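Local structure of putative flagellar motor switch protein FliN (Thermotoga maritima, 1O6A) at residues 55-58 with 63-66. The protein is a putative flagellar motor switch protein that probably forms part of the rotor's C-ring, where switching of the direction of rotation is controlled. Sequence-based numbering, arbitrary orientation.
Sequences PVDI and KLIA
The carbonyl group of Ala66 meets Ile58 on one face: Ile58 N approaches Ala66 O at 2.9 Å from above the carbonyl plane, tilted out of it. Ile58 offers its own carbonyl differently, with Ile65 N nearly in line with the C=O bond and 3.2 Å from Ile58 O, while Ala66 N makes a weaker bond to the same oxygen. One acceptor is thus gripped by two successive N-H groups. The carboxylate of Asp57 is met neither squarely on a face nor at an edge; Leu64 CD1 slants in beside its stem, 3.7 Å from Asp57 CB. Leu64 CG lies opposite its backbone N (chi1 178°), which swings the branch back toward Asp57 and sets CD1 near Ile58 O as well. The charge of Asp57 is answered elsewhere, by a salt bridge from OD2 to Lys50.

Ile58 and Ala66 share the other side of the sheet. With CG1 of Ile58 placed beside its backbone N (chi1 -59°), CD1 comes alongside the Ala66 methyl, 3.8 Å from Ala66 CB. Val23 of the same chain, on strand 20-33, and Ile46 of the second subunit also pack on Ile58, so this small apolar pairing extends into the dimer contact. Shortening Ile58 to an alanine would probably open a gap beside Ala66 CB and leave Ile46 of the second subunit without this packing partner.

The example illustrates how an extra residue is absorbed in an antiparallel pairing. Ile65 and Ala66 together face Ile58, and the near-helical psi of Ile65 (-13°) brings both N-H groups to one carbonyl: a classic beta bulge, here close to the turn of the hairpin formed by strands 56-60 and 63-73 in the FliN C-terminal domain.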
ATOM      1  N   PRO A  55      -8.668  -3.695   9.034  1.00 12.16           N
ATOM      2  CA  PRO A  55      -8.765  -3.627   7.579  1.00 14.26           C
ATOM      3  C   PRO A  55      -7.479  -3.068   6.944  1.00 14.33           C
ATOM      4  O   PRO A  55      -6.632  -2.530   7.667  1.00 18.72           O
ATOM      5  CB  PRO A  55      -9.918  -2.627   7.376  1.00 15.69           C
ATOM      6  CG  PRO A  55      -9.780  -1.683   8.550  1.00 13.51           C
ATOM      7  CD  PRO A  55      -9.377  -2.577   9.684  1.00 15.29           C
ATOM      8  N   VAL A  56      -7.324  -3.236   5.641  1.00 13.05           N
ATOM      9  CA  VAL A  56      -6.184  -2.671   4.915  1.00 13.51           C
ATOM     10  C   VAL A  56      -6.481  -1.218   4.617  1.00 12.16           C
ATOM     11  O   VAL A  56      -7.653  -0.794   4.623  1.00 13.95           O
ATOM     12  CB  VAL A  56      -5.860  -3.419   3.604  1.00 13.03           C
ATOM     13  CG1 VAL A  56      -5.474  -4.848   3.937  1.00 22.23           C
ATOM     14  CG2 VAL A  56      -6.974  -3.344   2.604  1.00 20.48           C
ATOM     15  N   ASP A  57      -5.439  -0.452   4.413  1.00 14.75           N
ATOM     16  CA  ASP A  57      -5.597   0.970   4.156  1.00 14.07           C
ATOM     17  C   ASP A  57      -5.641   1.312   2.668  1.00 14.85           C
ATOM     18  O   ASP A  57      -4.893   0.745   1.874  1.00 16.33           O
ATOM     19  CB  ASP A  57      -4.450   1.739   4.780  1.00 15.08           C
ATOM     20  CG  ASP A  57      -4.315   1.428   6.267  1.00 25.81           C
ATOM     21  OD1 ASP A  57      -5.333   1.611   6.970  1.00 17.67           O
ATOM     22  OD2 ASP A  57      -3.312   0.872   6.768  1.00 22.25           O
ATOM     23  N   ILE A  58      -6.462   2.306   2.321  1.00 14.62           N
ATOM     24  CA  ILE A  58      -6.629   2.699   0.931  1.00 12.15           C
ATOM     25  C   ILE A  58      -6.306   4.164   0.821  1.00 12.31           C
ATOM     26  O   ILE A  58      -6.967   4.975   1.450  1.00 13.15           O
ATOM     27  CB  ILE A  58      -8.086   2.479   0.485  1.00 12.93           C
ATOM     28  CG1 ILE A  58      -8.481   1.008   0.658  1.00 15.38           C
ATOM     29  CG2 ILE A  58      -8.285   2.936  -0.949  1.00 15.02           C
ATOM     30  CD1 ILE A  58      -9.952   0.820   0.712  1.00 20.28           C
ATOM     31  N   LYS A  63      -3.111  10.040   0.508  1.00 18.61           N
ATOM     32  CA  LYS A  63      -4.019  10.433   1.597  1.00 17.93           C
ATOM     33  C   LYS A  63      -4.928   9.258   1.942  1.00 15.93           C
ATOM     34  O   LYS A  63      -5.497   8.652   1.066  1.00 13.13           O
ATOM     35  CB  LYS A  63      -4.896  11.621   1.151  1.00 19.00           C
ATOM     36  CG  LYS A  63      -4.109  12.861   0.744  1.00 24.25           C
ATOM     37  CD  LYS A  63      -3.495  13.580   1.938  1.00 28.80           C
ATOM     38  CE  LYS A  63      -2.695  14.827   1.457  1.00 43.06           C
ATOM     39  NZ  LYS A  63      -1.827  15.420   2.536  1.00 46.18           N
ATOM     40  N   LEU A  64      -5.051   8.937   3.217  1.00 15.78           N
ATOM     41  CA  LEU A  64      -5.905   7.849   3.657  1.00 17.42           C
ATOM     42  C   LEU A  64      -7.346   8.286   3.546  1.00 17.18           C
ATOM     43  O   LEU A  64      -7.761   9.231   4.211  1.00 16.63           O
ATOM     44  CB  LEU A  64      -5.584   7.483   5.101  1.00 18.04           C
ATOM     45  CG  LEU A  64      -6.436   6.384   5.697  1.00 17.25           C
ATOM     46  CD1 LEU A  64      -6.097   5.054   5.071  1.00 16.14           C
ATOM     47  CD2 LEU A  64      -6.244   6.391   7.214  1.00 21.76           C
ATOM     48  N   ILE A  65      -8.112   7.669   2.657  1.00 14.27           N
ATOM     49  CA  ILE A  65      -9.537   8.035   2.581  1.00 15.64           C
ATOM     50  C   ILE A  65     -10.476   6.893   2.939  1.00 16.50           C
ATOM     51  O   ILE A  65     -11.669   7.113   3.153  1.00 17.69           O
ATOM     52  CB  ILE A  65      -9.917   8.599   1.224  1.00 19.06           C
ATOM     53  CG1 ILE A  65      -9.726   7.587   0.134  1.00 19.01           C
ATOM     54  CG2 ILE A  65      -9.152   9.912   0.868  1.00 21.35           C
ATOM     55  CD1 ILE A  65     -10.826   7.692  -0.872  1.00 32.53           C
ATOM     56  N   ALA A  66      -9.951   5.684   2.998  1.00 13.63           N
ATOM     57  CA  ALA A  66     -10.782   4.505   3.190  1.00 13.98           C
ATOM     58  C   ALA A  66      -9.980   3.330   3.720  1.00 15.13           C
ATOM     59  O   ALA A  66      -8.744   3.349   3.731  1.00 13.53           O
ATOM     60  CB  ALA A  66     -11.462   4.137   1.885  1.00 15.76           C
TER